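Local coordinates for ribulose bisphosphate carboxylase (Hyperthermus butylicus DSM 5456, PDB 6HUN), which probably catalyses the addition of carbon dioxide and water to ribulose 1,5-bisphosphate, yielding two molecules of 3-phosphoglycerate, as part of archaeal AMP degradation, at residues A[62-65]-A[69-72]; A[158-163]-A[169-174]; A[390-393]-A[399-402]. All blocks are in the same frame, centred on the assembly; numbering follows the deposited sequence.

Interaction 1: residues A[62-65]-A[69-72]; sequences IAAE and GTWT
Gly69 meets Ala64 through its backbone: its N donates to the O of Ala64 at 2.8 Å, a short but bent bond (N-H...O angle 144°) that closes the C-terminal end of helix 55-65. The donor lies five residues after the acceptor, one more than the alpha-helical spacing. With phi at 65°, Gly69 has a backbone shape that favours glycine, and through it the chain turns off the helix end into an extended course. The carbonyl of the same residue then passes beside the helix, its O lying 4.1 Å from Ala64 CB. At Thr70 the touch is looser and purely apolar, with the methyl CG2 standing 4.5 Å from the methyl CB of Ala64. From Trp71 onward the segment has left the helix; the indole packs edge-to-face with Phe81 and rests on Pro178 of the second subunit, while Thr70 packs on Lys177 of that subunit. The side chain of Glu65 leaves the helix away from segment 69-72, and its OE1 takes a hydrogen bond from Asn125 and a salt bridge from Lys179 of the second subunit, a predicted substrate-binding residue. The N-terminal domain thus probably reaches its partner's active site, as in other Rubisco dimers. The hydroxyls of Ser66 and Ser67 bond to the carbonyls of Ile62 and Ala63, so three successive carbonyls have partners from residues following the helix.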
loop_
_atom_site.group_PDB
_atom_site.type_symbol
_atom_site.label_atom_id
_atom_site.label_comp_id
_atom_site.label_asym_id
_atom_site.label_seq_id
_atom_site.Cartn_x
_atom_site.Cartn_y
_atom_site.Cartn_z
ATOM N N ILE A 62 -7.655 19.631 -5.737
ATOM C CA ILE A 62 -6.511 18.725 -5.638
ATOM C C ILE A 62 -5.309 19.451 -5.035
ATOM O O ILE A 62 -4.666 18.951 -4.109
ATOM C CB ILE A 62 -6.166 18.126 -7.012
ATOM C CG1 ILE A 62 -7.270 17.158 -7.507
ATOM C CG2 ILE A 62 -4.788 17.384 -6.962
ATOM C CD1 ILE A 62 -7.077 16.849 -9.006
ATOM N N ALA A 63 -4.998 20.649 -5.540
ATOM C CA ALA A 63 -3.835 21.374 -5.031
ATOM C C ALA A 63 -3.980 21.700 -3.541
ATOM O O ALA A 63 -3.012 21.580 -2.784
ATOM C CB ALA A 63 -3.602 22.665 -5.850
ATOM N N ALA A 64 -5.169 22.122 -3.110
ATOM C CA ALA A 64 -5.395 22.456 -1.699
ATOM C C ALA A 64 -5.329 21.217 -0.824
ATOM O O ALA A 64 -4.684 21.211 0.231
ATOM C CB ALA A 64 -6.756 23.138 -1.527
ATOM N N GLU A 65 -6.013 20.160 -1.232
ATOM C CA GLU A 65 -6.068 18.971 -0.390
ATOM C C GLU A 65 -4.698 18.314 -0.262
ATOM O O GLU A 65 -4.396 17.729 0.786
ATOM C CB GLU A 65 -7.104 17.994 -0.945
ATOM C CG GLU A 65 -7.152 16.587 -0.257
ATOM C CD GLU A 65 -7.613 16.621 1.193
ATOM O OE1 GLU A 65 -7.114 15.811 2.001
ATOM O OE2 GLU A 65 -8.470 17.461 1.532
ATOM N N GLY A 69 -4.497 22.597 2.674
ATOM C CA GLY A 69 -5.917 22.713 2.963
ATOM C C GLY A 69 -6.440 24.135 2.776
ATOM O O GLY A 69 -5.867 24.982 2.081
ATOM N N THR A 70 -7.541 24.410 3.451
ATOM C CA THR A 70 -8.188 25.709 3.346
ATOM C C THR A 70 -8.395 26.302 4.734
ATOM O O THR A 70 -8.205 25.656 5.766
ATOM C CB THR A 70 -9.545 25.595 2.635
ATOM O OG1 THR A 70 -10.159 24.356 3.015
ATOM C CG2 THR A 70 -9.375 25.628 1.121
ATOM N N TRP A 71 -8.817 27.542 4.756
ATOM C CA TRP A 71 -9.311 28.078 6.014
ATOM C C TRP A 71 -10.486 28.987 5.715
ATOM O O TRP A 71 -10.581 29.565 4.626
ATOM C CB TRP A 71 -8.205 28.819 6.793
ATOM C CG TRP A 71 -8.114 30.302 6.531
ATOM C CD1 TRP A 71 -8.851 31.285 7.114
ATOM C CD2 TRP A 71 -7.230 30.955 5.609
ATOM N NE1 TRP A 71 -8.484 32.513 6.617
ATOM C CE2 TRP A 71 -7.490 32.338 5.691
ATOM C CE3 TRP A 71 -6.251 30.503 4.718
ATOM C CZ2 TRP A 71 -6.800 33.283 4.924
ATOM C CZ3 TRP A 71 -5.563 31.456 3.956
ATOM C CH2 TRP A 71 -5.844 32.823 4.065
ATOM N N THR A 72 -11.392 29.092 6.688
ATOM C CA THR A 72 -12.480 30.061 6.629
ATOM C C THR A 72 -12.109 31.323 7.399
ATOM O O THR A 72 -11.991 32.398 6.801
ATOM C CB THR A 72 -13.796 29.456 7.162
ATOM O OG1 THR A 72 -13.804 29.462 8.598
ATOM C CG2 THR A 72 -14.002 28.018 6.646
#

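Interaction 2: residues A[158-163]-A[169-174]; sequences QGVREI and RPILAT
Val160 and Arg161, on the helix 156-164 that leads into the catalytic barrel, meet Ile171 at the start of its first strand, 171-174, and the carbonyl of Arg169 just before it. The polar half of the contact is a guanidinium clasp on a carbonyl. Arg161 approaches end-on and gives both terminal nitrogens to the O of Arg169, NH1 at 2.9 Å and NH2 at 3.0 Å. The oxygen lies in the plane of the guanidinium, but the two donors reach it differently: NH1 is tilted only 16° from the carbonyl plane, whereas NH2 stands above that plane, 55° out of it. The side chain gets there by running extended from CG to NE. Other acceptors share the group, since NH1 also bonds to the O of Ile166 and NH2 forms a salt bridge with Asp399, which should help to hold its charge in this buried setting. In the eight-stranded TIM barrel, strand 171-174 lies beside strand 401-403, and its residues alternate: Leu172 packs on helix 415-431, while Ile171 turns to helix 156-164 and to Phe377 at the start of strand 377-380. The helix therefore sits at the N-terminal end of the strands. Here Val160 CG1 meets Ile171 CD1 at 3.9 Å, the two side chains crossing obliquely. With CG1 anti to its backbone N (chi1 168°), Val160 brings that methyl to the strand. Arg169 directs its own guanidinium elsewhere: NH1 folds back onto the O of Pro170 at 3.0 Å, and NH2 makes a salt bridge with Asp200, whose other carboxylate oxygen accepts a hydrogen bond from the backbone N of Leu172.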
loop_
_atom_site.group_PDB
_atom_site.type_symbol
_atom_site.label_atom_id
_atom_site.label_comp_id
_atom_site.label_asym_id
_atom_site.label_seq_id
_atom_site.Cartn_x
_atom_site.Cartn_y
_atom_site.Cartn_z
ATOM N N GLN A 158 25.757 -1.911 -11.186
ATOM C CA GLN A 158 27.182 -2.247 -11.159
ATOM C C GLN A 158 27.547 -3.003 -9.896
ATOM O O GLN A 158 28.365 -3.927 -9.941
ATOM C CB GLN A 158 28.022 -0.998 -11.353
ATOM C CG GLN A 158 27.963 -0.416 -12.805
ATOM C CD GLN A 158 28.085 -1.434 -13.991
ATOM O OE1 GLN A 158 28.966 -2.304 -14.036
ATOM N NE2 GLN A 158 27.194 -1.287 -14.967
ATOM N N GLY A 159 26.925 -2.672 -8.750
ATOM C CA GLY A 159 27.257 -3.410 -7.554
ATOM C C GLY A 159 26.755 -4.835 -7.567
ATOM O O GLY A 159 27.407 -5.718 -6.999
ATOM N N VAL A 160 25.594 -5.084 -8.198
ATOM C CA VAL A 160 25.099 -6.448 -8.323
ATOM C C VAL A 160 25.975 -7.226 -9.303
ATOM O O VAL A 160 26.300 -8.407 -9.079
ATOM C CB VAL A 160 23.648 -6.436 -8.803
ATOM C CG1 VAL A 160 23.161 -7.832 -9.234
ATOM C CG2 VAL A 160 22.713 -5.713 -7.657
ATOM N N ARG A 161 26.340 -6.593 -10.404
ATOM C CA ARG A 161 27.250 -7.314 -11.324
ATOM C C ARG A 161 28.538 -7.689 -10.606
ATOM O O ARG A 161 29.178 -8.714 -10.918
ATOM C CB ARG A 161 27.548 -6.461 -12.548
ATOM C CG ARG A 161 26.385 -6.275 -13.512
ATOM C CD ARG A 161 26.859 -5.612 -14.788
ATOM N NE ARG A 161 25.836 -5.673 -15.831
ATOM C CZ ARG A 161 25.454 -6.765 -16.485
ATOM N NH1 ARG A 161 26.011 -7.942 -16.244
ATOM N NH2 ARG A 161 24.478 -6.674 -17.368
ATOM N N GLU A 162 28.998 -6.828 -9.711
ATOM C CA GLU A 162 30.274 -7.135 -9.074
ATOM C C GLU A 162 30.104 -8.242 -8.051
ATOM O O GLU A 162 30.976 -9.105 -7.930
ATOM C CB GLU A 162 30.886 -5.901 -8.437
ATOM C CG GLU A 162 31.330 -4.875 -9.467
ATOM C CD GLU A 162 31.366 -3.463 -8.889
ATOM O OE1 GLU A 162 32.273 -2.685 -9.272
ATOM O OE2 GLU A 162 30.478 -3.136 -8.056
ATOM N N ILE A 163 28.988 -8.238 -7.309
ATOM C CA ILE A 163 28.640 -9.360 -6.427
ATOM C C ILE A 163 28.674 -10.701 -7.178
ATOM O O ILE A 163 29.257 -11.695 -6.711
ATOM C CB ILE A 163 27.253 -9.124 -5.800
ATOM C CG1 ILE A 163 27.313 -8.062 -4.712
ATOM C CG2 ILE A 163 26.666 -10.464 -5.297
ATOM C CD1 ILE A 163 25.867 -7.534 -4.346
ATOM N N ARG A 169 26.671 -9.772 -19.685
ATOM C CA ARG A 169 25.436 -10.428 -20.085
ATOM C C ARG A 169 24.303 -10.115 -19.117
ATOM O O ARG A 169 24.545 -9.633 -18.011
ATOM C CB ARG A 169 25.649 -11.937 -20.181
ATOM C CG ARG A 169 25.940 -12.617 -18.873
ATOM C CD ARG A 169 25.761 -14.091 -19.026
ATOM N NE ARG A 169 26.308 -14.864 -17.922
ATOM C CZ ARG A 169 25.628 -15.121 -16.806
ATOM N NH1 ARG A 169 24.390 -14.659 -16.647
ATOM N NH2 ARG A 169 26.200 -15.847 -15.850
ATOM N N PRO A 170 23.044 -10.368 -19.516
ATOM C CA PRO A 170 21.945 -10.298 -18.549
ATOM C C PRO A 170 22.105 -11.338 -17.450
ATOM O O PRO A 170 22.636 -12.429 -17.660
ATOM C CB PRO A 170 20.687 -10.597 -19.394
ATOM C CG PRO A 170 21.084 -10.420 -20.810
ATOM C CD PRO A 170 22.569 -10.664 -20.907
ATOM N N ILE A 171 21.591 -11.017 -16.275
ATOM C CA ILE A 171 21.619 -11.986 -15.192
ATOM C C ILE A 171 20.334 -12.808 -15.241
ATOM O O ILE A 171 19.264 -12.289 -15.561
ATOM C CB ILE A 171 21.800 -11.220 -13.860
ATOM C CG1 ILE A 171 23.203 -10.584 -13.832
ATOM C CG2 ILE A 171 21.492 -12.111 -12.643
ATOM C CD1 ILE A 171 23.410 -9.708 -12.608
ATOM N N LEU A 172 20.414 -14.081 -14.857
ATOM C CA LEU A 172 19.283 -14.999 -14.920
ATOM C C LEU A 172 18.792 -15.398 -13.531
ATOM O O LEU A 172 19.595 -15.708 -12.646
ATOM C CB LEU A 172 19.667 -16.252 -15.694
ATOM C CG LEU A 172 20.243 -15.857 -17.075
ATOM C CD1 LEU A 172 20.988 -17.027 -17.700
ATOM C CD2 LEU A 172 19.161 -15.306 -17.984
ATOM N N ALA A 173 17.467 -15.455 -13.372
ATOM C CA ALA A 173 16.828 -15.855 -12.116
ATOM C C ALA A 173 15.717 -16.867 -12.385
ATOM O O ALA A 173 15.102 -16.849 -13.453
ATOM C CB ALA A 173 16.260 -14.621 -11.403
ATOM N N THR A 174 15.471 -17.766 -11.427
ATOM C CA THR A 174 14.386 -18.750 -11.519
ATOM C C THR A 174 13.681 -18.890 -10.179
ATOM O O THR A 174 14.348 -19.093 -9.167
ATOM C CB THR A 174 14.895 -20.135 -11.921
ATOM O OG1 THR A 174 15.365 -20.077 -13.263
ATOM C CG2 THR A 174 13.764 -21.189 -11.840
#

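Interaction 3: residues A[390-393]-A[399-402]; sequences PEVI and DIIM
Val392 and Ile393, on helix 389-396, pack against Ile400 and Met402 of the following strand region through methyl and methylene contacts. Tightest of these is Val392 CG1 against Met402 CE at 3.4 Å, closer than usual for two carbons. The same CE also lies 3.7 Å from Val392 CB, so the end of the methionine presses on the branch point of the valine as the two side chains run antiparallel alongside each other. The methyl reaches the valine because the Met402 chain bends at its last torsion (chi3 69°); its first torsion, at -32°, lies well off a staggered value, which suggests some strain. Ile400 contributes CD1, which comes within 4.1 Å of Val392 CG1 and lies more loosely against Ile393 CG1. Helix 389-396 is the crossover helix of the beta-alpha-beta unit that links barrel strands 377-380 and 401-403, and these contacts lay it on the outer face of the barrel. Sulfur makes the second kind of contact: Met402 SD sits 3.9 Å from Ile393 CG1 and 4.2 Å from its CD1, with the methionine lying roughly perpendicular to the isoleucine. Pro170 adds to the apolar surroundings of Ile393, Ile400 and Met402, and Ala429 of helix 415-431 packs on Ile393. Between Ile400 and Met402, Ile401 faces the other way, onto Phe377, Val379 and Ala173. The side chain of Met402 lies about 4 Å from that of Val404, a predicted substrate-binding residue.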
loop_
_atom_site.group_PDB
_atom_site.type_symbol
_atom_site.label_atom_id
_atom_site.label_comp_id
_atom_site.label_asym_id
_atom_site.label_seq_id
_atom_site.Cartn_x
_atom_site.Cartn_y
_atom_site.Cartn_z
ATOM N N PRO A 390 16.902 -13.723 -27.080
ATOM C CA PRO A 390 17.635 -12.703 -27.840
ATOM C C PRO A 390 16.816 -11.471 -28.152
ATOM O O PRO A 390 17.351 -10.359 -28.073
ATOM C CB PRO A 390 18.048 -13.466 -29.134
ATOM C CG PRO A 390 18.215 -14.813 -28.677
ATOM C CD PRO A 390 17.137 -15.063 -27.643
ATOM N N GLU A 391 15.534 -11.626 -28.489
ATOM C CA GLU A 391 14.726 -10.460 -28.830
ATOM C C GLU A 391 14.493 -9.576 -27.611
ATOM O O GLU A 391 14.528 -8.346 -27.724
ATOM C CB GLU A 391 13.385 -10.879 -29.430
ATOM C CG GLU A 391 13.268 -10.652 -30.921
ATOM C CD GLU A 391 13.308 -9.190 -31.354
ATOM O OE1 GLU A 391 14.410 -8.684 -31.681
ATOM O OE2 GLU A 391 12.220 -8.568 -31.424
ATOM N N VAL A 392 14.270 -10.180 -26.439
ATOM C CA VAL A 392 14.098 -9.380 -25.223
ATOM C C VAL A 392 15.371 -8.596 -24.928
ATOM O O VAL A 392 15.328 -7.400 -24.620
ATOM C CB VAL A 392 13.695 -10.274 -24.040
ATOM C CG1 VAL A 392 13.739 -9.488 -22.771
ATOM C CG2 VAL A 392 12.281 -10.826 -24.302
ATOM N N ILE A 393 16.525 -9.254 -25.058
ATOM C CA ILE A 393 17.812 -8.590 -24.835
ATOM C C ILE A 393 18.047 -7.466 -25.852
ATOM O O ILE A 393 18.603 -6.419 -25.503
ATOM C CB ILE A 393 18.964 -9.627 -24.869
ATOM C CG1 ILE A 393 18.820 -10.666 -23.739
ATOM C CG2 ILE A 393 20.284 -8.942 -24.719
ATOM C CD1 ILE A 393 19.775 -11.908 -23.953
ATOM N N ASP A 399 21.425 -4.900 -19.726
ATOM C CA ASP A 399 21.394 -4.644 -18.284
ATOM C C ASP A 399 19.993 -4.923 -17.732
ATOM O O ASP A 399 19.221 -4.018 -17.372
ATOM C CB ASP A 399 21.858 -3.222 -17.975
ATOM C CG ASP A 399 23.370 -3.085 -17.973
ATOM O OD1 ASP A 399 24.079 -4.121 -17.927
ATOM O OD2 ASP A 399 23.847 -1.933 -18.014
ATOM N N ILE A 400 19.674 -6.229 -17.651
ATOM C CA ILE A 400 18.396 -6.718 -17.148
ATOM C C ILE A 400 18.644 -7.994 -16.372
ATOM O O ILE A 400 19.628 -8.702 -16.586
ATOM C CB ILE A 400 17.366 -7.030 -18.279
ATOM C CG1 ILE A 400 17.912 -8.136 -19.198
ATOM C CG2 ILE A 400 17.090 -5.794 -19.080
ATOM C CD1 ILE A 400 16.969 -8.473 -20.372
ATOM N N ILE A 401 17.669 -8.343 -15.542
ATOM C CA ILE A 401 17.548 -9.674 -14.975
ATOM C C ILE A 401 16.377 -10.350 -15.679
ATOM O O ILE A 401 15.286 -9.783 -15.762
ATOM C CB ILE A 401 17.330 -9.610 -13.457
ATOM C CG1 ILE A 401 18.511 -8.908 -12.790
ATOM C CG2 ILE A 401 17.094 -11.040 -12.931
ATOM C CD1 ILE A 401 18.133 -8.446 -11.341
ATOM N N MET A 402 16.613 -11.527 -16.286
ATOM C CA MET A 402 15.516 -12.287 -16.857
ATOM C C MET A 402 15.095 -13.405 -15.932
ATOM O O MET A 402 15.920 -14.196 -15.473
ATOM C CB MET A 402 15.921 -12.864 -18.223
ATOM C CG MET A 402 16.868 -11.950 -18.913
ATOM S SD MET A 402 17.160 -12.422 -20.707
ATOM C CE MET A 402 15.565 -12.007 -21.300
#

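In the fold
The three contacts follow one another along the chain, each closing before the next opens. Interaction 1 belongs to the N-terminal domain, and its centre is about 47 Å from those of interactions 2 and 3, on the opposite side of the chain's centre. The other two share the catalytic barrel, with centres about 12 Å apart. Strands 171-174 and 401-403, the first and last of the barrel, are neighbours in its sheet, so the two contacts meet where the ring of strands closes, joined by backbone pairing and a side-chain salt bridge. Interaction 1 instead faces the second subunit, consistent with active sites shared between the subunits of the dimer.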